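Cortical-lytic enzyme (Bacillus cereus, PDB 4S3J) hydrolyses partially degraded spore-cortex peptidoglycan during germination as an N-acetylglucosaminidase, recognising the muramic acid delta-lactam residues specific to spores. Local coordinates at residues A[111-116]-A[120-125]; A[106-111]-A[168-173]; A[61-66]-A[76-81]; A[297-302]-A[394-399]. All blocks are in the same frame, centred on the assembly; numbering follows the deposited sequence.

Interaction 1 (A[111-116]-A[120-125]); sequences LQPSTI and ESLVNA
Leu122 of helix 120-129 reaches back to Leu111 and Pro113, packing the first helix of the TIM barrel against the end of the strand that precedes it. The contact illustrates how a beta-alpha connection in this fold is sealed: the chain leaves strand 104-111, loops outward and returns as a helix whose first turn covers the exit. Leu122 can be followed outward from its CB, which points toward the 111-116 segment but is only the stem. With chi1 at -156°, CG lies roughly anti to the backbone N and is carried to the CD1 methyl of Leu111, 3.6 Å away. There the branch divides. Leu122 CD1 has that leucine methyl alone, at 4.1 Å from Leu111 CD1, whereas Leu122 CD2 lies between the same methyl and the proline, 3.7 Å from Pro113 CA. The two leucines meet obliquely, while the proline and Leu122 cross at about a right angle. No hydrogen bond joins the segments. Tyr138 of strand 135-143 touches both Leu111 and Pro113, and Ile158 of helix 155-164 adds to the cover of Leu111, which is buried, whereas Leu122 and Pro113 remain partly exposed. Along the proline ring Leu122 CD2 also grazes the side-chain carbons, with Pro113 CB at 3.9 Å and Pro113 CG at 4.1 Å.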
loop_
_atom_site.group_PDB
_atom_site.type_symbol
_atom_site.label_atom_id
_atom_site.label_comp_id
_atom_site.label_asym_id
_atom_site.label_seq_id
_atom_site.Cartn_x
_atom_site.Cartn_y
_atom_site.Cartn_z
ATOM N N LEU A 111 9.510 -5.306 -2.604
ATOM C CA LEU A 111 10.863 -5.104 -2.092
ATOM C C LEU A 111 11.721 -4.629 -3.236
ATOM O O LEU A 111 11.777 -5.305 -4.265
ATOM C CB LEU A 111 11.433 -6.411 -1.521
ATOM C CG LEU A 111 12.904 -6.461 -1.120
ATOM C CD1 LEU A 111 13.145 -5.573 0.099
ATOM C CD2 LEU A 111 13.383 -7.886 -0.844
ATOM N N GLN A 112 12.388 -3.492 -3.075
ATOM C CA GLN A 112 13.228 -2.933 -4.123
ATOM C C GLN A 112 14.530 -2.435 -3.533
ATOM O O GLN A 112 14.620 -1.269 -3.166
ATOM C CB GLN A 112 12.518 -1.782 -4.838
ATOM C CG GLN A 112 13.354 -1.190 -5.969
ATOM C CD GLN A 112 12.897 0.191 -6.402
ATOM O OE1 GLN A 112 12.604 1.058 -5.576
ATOM N NE2 GLN A 112 12.821 0.393 -7.712
ATOM N N PRO A 113 15.546 -3.298 -3.458
ATOM C CA PRO A 113 16.823 -2.844 -2.888
ATOM C C PRO A 113 17.587 -1.908 -3.818
ATOM O O PRO A 113 17.338 -1.907 -5.028
ATOM C CB PRO A 113 17.595 -4.154 -2.661
ATOM C CG PRO A 113 16.574 -5.232 -2.737
ATOM C CD PRO A 113 15.561 -4.743 -3.719
ATOM N N SER A 114 18.495 -1.128 -3.244
ATOM C CA SER A 114 19.285 -0.161 -3.996
ATOM C C SER A 114 20.776 -0.477 -3.930
ATOM O O SER A 114 21.592 0.292 -4.428
ATOM C CB SER A 114 19.043 1.254 -3.466
ATOM O OG SER A 114 19.396 1.347 -2.101
ATOM N N THR A 115 21.126 -1.604 -3.317
ATOM C CA THR A 115 22.526 -1.975 -3.162
ATOM C C THR A 115 22.759 -3.447 -3.440
ATOM O O THR A 115 21.828 -4.258 -3.450
ATOM C CB THR A 115 23.035 -1.670 -1.743
ATOM O OG1 THR A 115 22.367 -2.513 -0.795
ATOM C CG2 THR A 115 22.797 -0.214 -1.386
ATOM N N ILE A 116 24.019 -3.788 -3.672
ATOM C CA ILE A 116 24.426 -5.178 -3.761
ATOM C C ILE A 116 25.627 -5.369 -2.848
ATOM O O ILE A 116 26.648 -4.700 -3.038
ATOM C CB ILE A 116 24.799 -5.592 -5.210
ATOM C CG1 ILE A 116 23.631 -5.337 -6.167
ATOM C CG2 ILE A 116 25.194 -7.068 -5.266
ATOM C CD1 ILE A 116 24.011 -5.399 -7.638
ATOM N N GLU A 120 21.227 -5.208 5.245
ATOM C CA GLU A 120 20.728 -6.016 6.347
ATOM C C GLU A 120 19.412 -5.460 6.902
ATOM O O GLU A 120 18.491 -6.211 7.189
ATOM C CB GLU A 120 21.788 -6.058 7.449
ATOM C CG GLU A 120 21.470 -6.945 8.641
ATOM C CD GLU A 120 22.514 -6.812 9.749
ATOM O OE1 GLU A 120 23.499 -6.073 9.560
ATOM O OE2 GLU A 120 22.356 -7.440 10.815
ATOM N N SER A 121 19.305 -4.135 6.995
ATOM C CA SER A 121 18.102 -3.512 7.542
ATOM C C SER A 121 16.885 -3.836 6.676
ATOM O O SER A 121 15.778 -4.022 7.169
ATOM C CB SER A 121 18.314 -1.992 7.666
ATOM O OG SER A 121 18.673 -1.450 6.412
ATOM N N LEU A 122 17.110 -3.952 5.372
ATOM C CA LEU A 122 16.043 -4.236 4.435
ATOM C C LEU A 122 15.615 -5.707 4.481
ATOM O O LEU A 122 14.415 -6.038 4.407
ATOM C CB LEU A 122 16.505 -3.844 3.047
ATOM C CG LEU A 122 15.462 -3.524 1.990
ATOM C CD1 LEU A 122 14.431 -2.508 2.483
ATOM C CD2 LEU A 122 16.167 -3.005 0.732
ATOM N N VAL A 123 16.584 -6.601 4.631
ATOM C CA VAL A 123 16.253 -8.006 4.826
ATOM C C VAL A 123 15.493 -8.181 6.150
ATOM O O VAL A 123 14.517 -8.931 6.230
ATOM C CB VAL A 123 17.510 -8.888 4.786
ATOM C CG1 VAL A 123 17.147 -10.340 5.026
ATOM C CG2 VAL A 123 18.198 -8.743 3.438
ATOM N N ASN A 124 15.890 -7.452 7.191
ATOM C CA ASN A 124 15.168 -7.554 8.456
ATOM C C ASN A 124 13.729 -7.030 8.350
ATOM O O ASN A 124 12.809 -7.613 8.908
ATOM C CB ASN A 124 15.902 -6.792 9.563
ATOM C CG ASN A 124 17.105 -7.546 10.095
ATOM O OD1 ASN A 124 17.191 -8.765 9.971
ATOM N ND2 ASN A 124 18.019 -6.823 10.732
ATOM N N ALA A 125 13.543 -5.933 7.624
ATOM C CA ALA A 125 12.200 -5.401 7.417
ATOM C C ALA A 125 11.343 -6.414 6.659
ATOM O O ALA A 125 10.175 -6.599 6.976
ATOM C CB ALA A 125 12.248 -4.101 6.669
#

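Interaction 2 (A[106-111]-A[168-173]); sequences ESIAYL and IPMLVI
This is an apolar contact inside the TIM barrel, where Ile108 and Tyr110 of strand 104-111 meet Met170 and Val172 of strand 168-177. The two strands are not neighbours in the barrel wall: strand 135-143 runs between them, pairing in parallel with each. Their short axes approach to 9.3 Å and diverge by 54°, too far apart for backbone bonding, so side chains alone make the contact. Met170 does most of the reaching. Its CB points toward the other strand, and the chain then bends at its last torsion (chi3 59°), which separates the roles of its two end atoms. The sulfur lies against a methyl, Met170 SD to Ile108 CG2 at 3.8 Å, and the terminal methyl turns to the phenol, Met170 CE to Tyr110 OH at 4.0 Å. In both pairs the side chains cross at about a right angle. Val172 CG2 approaches the Tyr110 ring obliquely and more loosely, 4.4 Å from Tyr110 CE2. All four residues are buried, and the side chain of Tyr110 is about 8 Å from that of Glu220, the probable proton donor. The packing thus lies near the active site. On the next strand, 214-218, His216 touches both Tyr110 and Met170, while Trp408 at the end of strand 404-408 meets the tyrosine ring with planes inclined at about 40°; on the outer face of strand 168-177, Leu171 and Ile173 pack on helix 193-210.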
loop_
_atom_site.group_PDB
_atom_site.type_symbol
_atom_site.label_atom_id
_atom_site.label_comp_id
_atom_site.label_asym_id
_atom_site.label_seq_id
_atom_site.Cartn_x
_atom_site.Cartn_y
_atom_site.Cartn_z
ATOM N N GLU A 106 -6.324 -10.194 0.543
ATOM C CA GLU A 106 -5.002 -10.567 0.062
ATOM C C GLU A 106 -4.129 -9.328 0.115
ATOM O O GLU A 106 -4.581 -8.239 -0.230
ATOM C CB GLU A 106 -5.049 -11.161 -1.351
ATOM C CG GLU A 106 -5.829 -12.472 -1.384
ATOM C CD GLU A 106 -5.636 -13.311 -2.635
ATOM O OE1 GLU A 106 -4.850 -12.931 -3.511
ATOM O OE2 GLU A 106 -6.264 -14.385 -2.717
ATOM N N SER A 107 -2.900 -9.505 0.588
ATOM C CA SER A 107 -1.947 -8.414 0.743
ATOM C C SER A 107 -0.689 -8.723 -0.046
ATOM O O SER A 107 -0.236 -9.858 -0.056
ATOM C CB SER A 107 -1.614 -8.213 2.226
ATOM O OG SER A 107 -1.112 -9.422 2.765
ATOM N N ILE A 108 -0.118 -7.695 -0.674
ATOM C CA ILE A 108 1.151 -7.784 -1.370
ATOM C C ILE A 108 2.073 -6.719 -0.817
ATOM O O ILE A 108 1.598 -5.648 -0.453
ATOM C CB ILE A 108 1.023 -7.541 -2.884
ATOM C CG1 ILE A 108 -0.002 -8.501 -3.498
ATOM C CG2 ILE A 108 2.395 -7.642 -3.564
ATOM C CD1 ILE A 108 -0.463 -8.044 -4.852
ATOM N N ALA A 109 3.364 -7.007 -0.716
ATOM C CA ALA A 109 4.353 -5.944 -0.512
ATOM C C ALA A 109 5.528 -6.109 -1.465
ATOM O O ALA A 109 6.008 -7.219 -1.683
ATOM C CB ALA A 109 4.849 -5.922 0.910
ATOM N N TYR A 110 6.004 -4.986 -1.999
ATOM C CA TYR A 110 7.138 -4.952 -2.900
ATOM C C TYR A 110 8.427 -4.670 -2.156
ATOM O O TYR A 110 8.439 -3.878 -1.218
ATOM C CB TYR A 110 6.931 -3.878 -3.981
ATOM C CG TYR A 110 5.993 -4.321 -5.087
ATOM C CD1 TYR A 110 4.618 -4.314 -4.918
ATOM C CD2 TYR A 110 6.502 -4.776 -6.305
ATOM C CE1 TYR A 110 3.761 -4.739 -5.935
ATOM C CE2 TYR A 110 5.645 -5.206 -7.323
ATOM C CZ TYR A 110 4.272 -5.182 -7.127
ATOM O OH TYR A 110 3.380 -5.615 -8.104
ATOM N N LEU A 111 9.510 -5.306 -2.604
ATOM C CA LEU A 111 10.863 -5.104 -2.092
ATOM C C LEU A 111 11.721 -4.629 -3.236
ATOM O O LEU A 111 11.777 -5.305 -4.265
ATOM C CB LEU A 111 11.433 -6.411 -1.521
ATOM C CG LEU A 111 12.904 -6.461 -1.120
ATOM C CD1 LEU A 111 13.145 -5.573 0.099
ATOM C CD2 LEU A 111 13.383 -7.886 -0.844
ATOM N N ILE A 168 3.512 -16.381 -0.843
ATOM C CA ILE A 168 3.858 -16.703 -2.234
ATOM C C ILE A 168 4.834 -15.674 -2.766
ATOM O O ILE A 168 4.468 -14.514 -2.867
ATOM C CB ILE A 168 2.635 -16.679 -3.179
ATOM C CG1 ILE A 168 1.502 -17.574 -2.678
ATOM C CG2 ILE A 168 3.068 -16.981 -4.626
ATOM C CD1 ILE A 168 1.827 -18.996 -2.621
ATOM N N PRO A 169 6.069 -16.081 -3.144
ATOM C CA PRO A 169 6.901 -15.068 -3.810
ATOM C C PRO A 169 6.467 -14.870 -5.258
ATOM O O PRO A 169 6.215 -15.851 -5.943
ATOM C CB PRO A 169 8.313 -15.643 -3.700
ATOM C CG PRO A 169 8.117 -17.114 -3.631
ATOM C CD PRO A 169 6.796 -17.347 -2.939
ATOM N N MET A 170 6.310 -13.622 -5.687
ATOM C CA MET A 170 5.981 -13.311 -7.088
ATOM C C MET A 170 7.233 -13.225 -7.941
ATOM O O MET A 170 8.294 -12.776 -7.478
ATOM C CB MET A 170 5.197 -11.997 -7.160
ATOM C CG MET A 170 3.801 -12.062 -6.545
ATOM S SD MET A 170 3.114 -10.458 -6.040
ATOM C CE MET A 170 3.127 -9.547 -7.569
ATOM N N LEU A 171 7.121 -13.700 -9.174
ATOM C CA LEU A 171 8.147 -13.484 -10.183
ATOM C C LEU A 171 7.805 -12.179 -10.875
ATOM O O LEU A 171 6.934 -12.138 -11.755
ATOM C CB LEU A 171 8.197 -14.661 -11.167
ATOM C CG LEU A 171 9.108 -14.501 -12.391
ATOM C CD1 LEU A 171 10.495 -14.032 -12.026
ATOM C CD2 LEU A 171 9.217 -15.806 -13.157
ATOM N N VAL A 172 8.458 -11.100 -10.449
ATOM C CA VAL A 172 8.166 -9.791 -10.982
ATOM C C VAL A 172 9.054 -9.489 -12.178
ATOM O O VAL A 172 10.262 -9.398 -12.051
ATOM C CB VAL A 172 8.375 -8.682 -9.915
ATOM C CG1 VAL A 172 8.054 -7.318 -10.484
ATOM C CG2 VAL A 172 7.534 -8.951 -8.657
ATOM N N ILE A 173 8.431 -9.332 -13.341
ATOM C CA ILE A 173 9.151 -9.116 -14.588
ATOM C C ILE A 173 8.859 -7.727 -15.143
ATOM O O ILE A 173 7.697 -7.372 -15.360
ATOM C CB ILE A 173 8.769 -10.192 -15.630
ATOM C CG1 ILE A 173 9.131 -11.578 -15.099
ATOM C CG2 ILE A 173 9.496 -9.971 -16.950
ATOM C CD1 ILE A 173 8.359 -12.696 -15.741
#

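Interaction 3 (A[61-66]-A[76-81]); sequences DSLYRI and SLAKVN
Leu63 and Ile66 of helix 63-70 receive Leu77 of helix 74-80, joining the two helices of a LysM domain. In Leu77, chi1 of 177° carries CG away from the backbone N, and chi2 of 64° then turns CD2 toward the first helix. There Leu77 CD2 lies 3.8 Å from Ile66 CG2, the two side chains crossing at about a right angle, and 3.7 Å from the backbone atom Leu63 O. Leu63 adopts a different shape, with CG beside its backbone N (chi1 -73°) and the chain then extended; its forked end is shared, Leu63 CD2 facing Leu77 CD2 at 4.2 Å and Leu63 CD1 facing Ala78 CB at 4.3 Å. Each segment also has an internal side-chain bond. Ser62 is the N-cap of the first helix, its OG accepting from Arg65 N at 3.0 Å. In the second segment, Asn81 ND2 donates to Leu77 O at 2.9 Å, nearly in its own amide plane. Strand 94-96 closes the group, Leu95 touching Leu63, Ile66 and Asn81, whereas Arg65, on the side of its helix turned away from Leu77, reaches helix 387-400 of the catalytic domain.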
loop_
_atom_site.group_PDB
_atom_site.type_symbol
_atom_site.label_atom_id
_atom_site.label_comp_id
_atom_site.label_asym_id
_atom_site.label_seq_id
_atom_site.Cartn_x
_atom_site.Cartn_y
_atom_site.Cartn_z
ATOM N N ASP A 61 -15.102 11.451 13.441
ATOM C CA ASP A 61 -15.814 10.176 13.441
ATOM C C ASP A 61 -17.304 10.355 13.155
ATOM O O ASP A 61 -17.911 11.373 13.492
ATOM C CB ASP A 61 -15.688 9.477 14.798
ATOM C CG ASP A 61 -14.522 8.510 14.882
ATOM O OD1 ASP A 61 -13.990 8.060 13.847
ATOM O OD2 ASP A 61 -14.138 8.194 16.024
ATOM N N SER A 62 -17.877 9.310 12.572
ATOM C CA SER A 62 -19.309 9.151 12.427
ATOM C C SER A 62 -19.627 7.733 12.835
ATOM O O SER A 62 -18.729 6.884 12.874
ATOM C CB SER A 62 -19.736 9.408 10.984
ATOM O OG SER A 62 -19.141 8.445 10.114
ATOM N N LEU A 63 -20.888 7.453 13.139
ATOM C CA LEU A 63 -21.260 6.084 13.447
ATOM C C LEU A 63 -21.023 5.203 12.237
ATOM O O LEU A 63 -20.587 4.075 12.370
ATOM C CB LEU A 63 -22.713 5.997 13.907
ATOM C CG LEU A 63 -23.035 6.524 15.305
ATOM C CD1 LEU A 63 -24.534 6.370 15.570
ATOM C CD2 LEU A 63 -22.231 5.799 16.393
ATOM N N TYR A 64 -21.286 5.732 11.051
ATOM C CA TYR A 64 -21.009 4.987 9.833
ATOM C C TYR A 64 -19.525 4.570 9.752
ATOM O O TYR A 64 -19.214 3.396 9.499
ATOM C CB TYR A 64 -21.397 5.810 8.604
ATOM C CG TYR A 64 -21.041 5.105 7.324
ATOM C CD1 TYR A 64 -21.835 4.084 6.830
ATOM C CD2 TYR A 64 -19.888 5.442 6.631
ATOM C CE1 TYR A 64 -21.489 3.425 5.658
ATOM C CE2 TYR A 64 -19.542 4.796 5.480
ATOM C CZ TYR A 64 -20.345 3.791 4.998
ATOM O OH TYR A 64 -19.968 3.156 3.836
ATOM N N ARG A 65 -18.610 5.509 9.976
ATOM C CA ARG A 65 -17.178 5.192 9.898
ATOM C C ARG A 65 -16.793 4.137 10.931
ATOM O O ARG A 65 -16.070 3.192 10.638
ATOM C CB ARG A 65 -16.306 6.437 10.096
ATOM C CG ARG A 65 -14.811 6.122 10.049
ATOM C CD ARG A 65 -13.944 7.342 10.367
ATOM N NE ARG A 65 -12.517 7.011 10.452
ATOM C CZ ARG A 65 -11.691 6.964 9.404
ATOM N NH1 ARG A 65 -12.156 7.217 8.194
ATOM N NH2 ARG A 65 -10.396 6.658 9.571
ATOM N N ILE A 66 -17.258 4.318 12.159
ATOM C CA ILE A 66 -16.883 3.398 13.217
ATOM C C ILE A 66 -17.402 1.981 12.922
ATOM O O ILE A 66 -16.715 0.986 13.197
ATOM C CB ILE A 66 -17.411 3.921 14.577
ATOM C CG1 ILE A 66 -16.763 5.269 14.901
ATOM C CG2 ILE A 66 -17.186 2.889 15.692
ATOM C CD1 ILE A 66 -17.510 6.069 15.965
ATOM N N SER A 76 -26.828 -2.155 14.236
ATOM C CA SER A 76 -26.506 -2.800 15.509
ATOM C C SER A 76 -25.705 -1.874 16.413
ATOM O O SER A 76 -25.952 -1.803 17.608
ATOM C CB SER A 76 -25.729 -4.093 15.290
ATOM O OG SER A 76 -26.462 -4.987 14.470
ATOM N N LEU A 77 -24.728 -1.179 15.842
ATOM C CA LEU A 77 -23.905 -0.246 16.626
ATOM C C LEU A 77 -24.748 0.876 17.184
ATOM O O LEU A 77 -24.609 1.245 18.345
ATOM C CB LEU A 77 -22.787 0.327 15.756
ATOM C CG LEU A 77 -21.883 1.379 16.391
ATOM C CD1 LEU A 77 -21.115 0.778 17.536
ATOM C CD2 LEU A 77 -20.896 1.949 15.333
ATOM N N ALA A 78 -25.636 1.415 16.356
ATOM C CA ALA A 78 -26.518 2.498 16.791
ATOM C C ALA A 78 -27.465 2.006 17.888
ATOM O O ALA A 78 -27.606 2.641 18.936
ATOM C CB ALA A 78 -27.302 3.048 15.606
ATOM N N LYS A 79 -28.111 0.874 17.648
ATOM C CA LYS A 79 -29.069 0.340 18.617
ATOM C C LYS A 79 -28.440 0.088 19.988
ATOM O O LYS A 79 -29.017 0.469 21.013
ATOM C CB LYS A 79 -29.714 -0.933 18.072
ATOM C CG LYS A 79 -30.610 -1.658 19.053
ATOM C CD LYS A 79 -31.435 -2.754 18.385
ATOM C CE LYS A 79 -32.154 -3.598 19.437
ATOM N NZ LYS A 79 -32.868 -2.777 20.461
ATOM N N VAL A 80 -27.272 -0.540 20.033
ATOM C CA VAL A 80 -26.743 -0.964 21.327
ATOM C C VAL A 80 -26.285 0.243 22.156
ATOM O O VAL A 80 -26.102 0.134 23.373
ATOM C CB VAL A 80 -25.596 -1.993 21.160
ATOM C CG1 VAL A 80 -24.308 -1.341 20.640
ATOM C CG2 VAL A 80 -25.348 -2.714 22.478
ATOM N N ASN A 81 -26.149 1.397 21.498
ATOM C CA ASN A 81 -25.758 2.633 22.170
ATOM C C ASN A 81 -26.903 3.624 22.335
ATOM O O ASN A 81 -26.686 4.755 22.774
ATOM C CB ASN A 81 -24.625 3.312 21.390
ATOM C CG ASN A 81 -23.289 2.596 21.556
ATOM O OD1 ASN A 81 -22.643 2.687 22.612
ATOM N ND2 ASN A 81 -22.850 1.912 20.495
#

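Interaction 4 (A[297-302]-A[394-399]); sequences SPIGPV and FNLMKE
Two helices on the outside of the TIM barrel, 299-312 and 387-400, pack together here through Ile299, Val302 and Leu396. Leu396 is the intruding side chain. With chi1 at 175° and chi2 at 62°, its CD2 is brought between the two partners, and this single methyl makes both close approaches: Leu396 CD2 lies 3.9 Å from Val302 CG1 and 4.0 Å from Ile299 CG1. These two partners are three positions apart on the first turn of their helix and present adjoining side chains to the same methyl. They do so in different ways. The Ile299 and Leu396 chains run alongside each other in opposite senses, and the isoleucine offers a methylene rather than its end; with CG1 placed there, CG2 is left wedged between N and C of its own backbone. Val302 meets the leucine at an oblique angle, with CG1 as the touching branch.

The first turn of helix 299-312 begins at Pro298, the N-cap residue, whose O accepts from Val302 N at 3.2 Å. Beneath the helices, Met320 of strand 318-330 touches both Val302 and Met397, tying the pair to the barrel wall between them. Beyond the contact, Lys398 carries its NZ to Asn71 OD1 and Gln68 O of the second LysM domain, as well as to Asn424 OD1, and makes a cation-pi contact with Phe425. Although a further helix and several strands intervene in the chain, the two helices lie side by side with strand 318-330 beneath them. Helices packed in this way round the strands through aliphatic side chains form the outer layer of a TIM barrel, and this contact is part of it.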
loop_
_atom_site.group_PDB
_atom_site.type_symbol
_atom_site.label_atom_id
_atom_site.label_comp_id
_atom_site.label_asym_id
_atom_site.label_seq_id
_atom_site.Cartn_x
_atom_site.Cartn_y
_atom_site.Cartn_z
ATOM N N SER A 297 -1.884 9.944 -2.180
ATOM C CA SER A 297 -2.980 9.096 -2.648
ATOM C C SER A 297 -4.329 9.544 -2.065
ATOM O O SER A 297 -4.943 8.846 -1.234
ATOM C CB SER A 297 -2.679 7.636 -2.303
ATOM O OG SER A 297 -2.426 7.465 -0.918
ATOM N N PRO A 298 -4.805 10.738 -2.469
ATOM C CA PRO A 298 -6.054 11.301 -1.939
ATOM C C PRO A 298 -7.220 10.336 -2.168
ATOM O O PRO A 298 -7.297 9.751 -3.242
ATOM C CB PRO A 298 -6.220 12.595 -2.738
ATOM C CG PRO A 298 -5.444 12.357 -3.988
ATOM C CD PRO A 298 -4.259 11.552 -3.567
ATOM N N ILE A 299 -8.086 10.157 -1.176
ATOM C CA ILE A 299 -9.019 9.040 -1.194
ATOM C C ILE A 299 -10.139 9.210 -2.227
ATOM O O ILE A 299 -10.646 8.230 -2.742
ATOM C CB ILE A 299 -9.599 8.826 0.225
ATOM C CG1 ILE A 299 -10.202 7.425 0.335
ATOM C CG2 ILE A 299 -10.575 9.920 0.571
ATOM C CD1 ILE A 299 -10.418 6.976 1.771
ATOM N N GLY A 300 -10.521 10.441 -2.543
ATOM C CA GLY A 300 -11.534 10.674 -3.563
ATOM C C GLY A 300 -11.112 10.136 -4.920
ATOM O O GLY A 300 -11.809 9.310 -5.526
ATOM N N PRO A 301 -9.959 10.601 -5.422
ATOM C CA PRO A 301 -9.477 10.065 -6.699
ATOM C C PRO A 301 -9.210 8.565 -6.651
ATOM O O PRO A 301 -9.457 7.877 -7.644
ATOM C CB PRO A 301 -8.200 10.857 -6.945
ATOM C CG PRO A 301 -8.450 12.151 -6.273
ATOM C CD PRO A 301 -9.213 11.810 -5.027
ATOM N N VAL A 302 -8.748 8.037 -5.525
ATOM C CA VAL A 302 -8.520 6.602 -5.446
ATOM C C VAL A 302 -9.850 5.850 -5.615
ATOM O O VAL A 302 -9.929 4.886 -6.374
ATOM C CB VAL A 302 -7.825 6.211 -4.128
ATOM C CG1 VAL A 302 -7.833 4.701 -3.926
ATOM C CG2 VAL A 302 -6.399 6.747 -4.107
ATOM N N PHE A 394 -8.639 1.158 4.270
ATOM C CA PHE A 394 -9.190 -0.168 4.566
ATOM C C PHE A 394 -10.725 -0.129 4.454
ATOM O O PHE A 394 -11.331 -1.057 3.901
ATOM C CB PHE A 394 -8.795 -0.638 5.969
ATOM C CG PHE A 394 -7.326 -1.017 6.133
ATOM C CD1 PHE A 394 -6.470 -1.241 5.045
ATOM C CD2 PHE A 394 -6.788 -1.103 7.423
ATOM C CE1 PHE A 394 -5.146 -1.609 5.241
ATOM C CE2 PHE A 394 -5.471 -1.452 7.616
ATOM C CZ PHE A 394 -4.636 -1.697 6.511
ATOM N N ASN A 395 -11.359 0.914 4.991
ATOM C CA ASN A 395 -12.823 1.039 4.921
ATOM C C ASN A 395 -13.296 1.202 3.465
ATOM O O ASN A 395 -14.345 0.677 3.076
ATOM C CB ASN A 395 -13.303 2.200 5.776
ATOM C CG ASN A 395 -13.160 1.921 7.266
ATOM O OD1 ASN A 395 -12.813 0.803 7.683
ATOM N ND2 ASN A 395 -13.399 2.939 8.072
ATOM N N LEU A 396 -12.517 1.915 2.652
ATOM C CA LEU A 396 -12.834 2.027 1.227
ATOM C C LEU A 396 -12.812 0.651 0.542
ATOM O O LEU A 396 -13.690 0.338 -0.281
ATOM C CB LEU A 396 -11.858 2.976 0.550
ATOM C CG LEU A 396 -11.970 3.122 -0.972
ATOM C CD1 LEU A 396 -13.346 3.697 -1.346
ATOM C CD2 LEU A 396 -10.870 3.999 -1.515
ATOM N N MET A 397 -11.821 -0.171 0.888
ATOM C CA MET A 397 -11.707 -1.520 0.327
ATOM C C MET A 397 -12.951 -2.321 0.669
ATOM O O MET A 397 -13.500 -3.025 -0.178
ATOM C CB MET A 397 -10.469 -2.234 0.862
ATOM C CG MET A 397 -9.143 -1.613 0.406
ATOM S SD MET A 397 -7.729 -2.305 1.309
ATOM C CE MET A 397 -7.921 -4.057 0.950
ATOM N N LYS A 398 -13.392 -2.196 1.908
ATOM C CA LYS A 398 -14.591 -2.901 2.353
ATOM C C LYS A 398 -15.819 -2.456 1.570
ATOM O O LYS A 398 -16.608 -3.298 1.107
ATOM C CB LYS A 398 -14.822 -2.675 3.857
ATOM C CG LYS A 398 -13.711 -3.234 4.739
ATOM C CD LYS A 398 -13.907 -2.866 6.190
ATOM C CE LYS A 398 -12.615 -3.063 7.014
ATOM N NZ LYS A 398 -12.901 -2.846 8.481
ATOM N N GLU A 399 -15.992 -1.145 1.434
ATOM C CA GLU A 399 -17.150 -0.603 0.739
ATOM C C GLU A 399 -17.177 -1.060 -0.711
ATOM O O GLU A 399 -18.233 -1.408 -1.231
ATOM C CB GLU A 399 -17.151 0.921 0.794
ATOM C CG GLU A 399 -17.349 1.515 2.175
ATOM C CD GLU A 399 -17.071 3.008 2.196
ATOM O OE1 GLU A 399 -16.208 3.467 1.419
ATOM O OE2 GLU A 399 -17.704 3.731 2.985
#

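In the fold
Along the chain the order is interaction 3, in a LysM domain, then interaction 2, whose span along the chain contains interaction 1, at the start of the catalytic barrel, and interaction 4 late in it. Interactions 1 and 2 share Leu111 on strand 104-111, their centres about 15 Å apart: one covers the strand's exit, the other lies within the barrel. Interaction 4, on the outer helical layer, is centred about 22 Å from interaction 2 across the chain's centre. Interaction 3 is centred about 20 Å from interaction 4 and touches it, where Tyr64 OH and Glu399 OE2 form a probable hydrogen bond of 2.5 Å. The LysM domain is thus docked directly on a barrel helix.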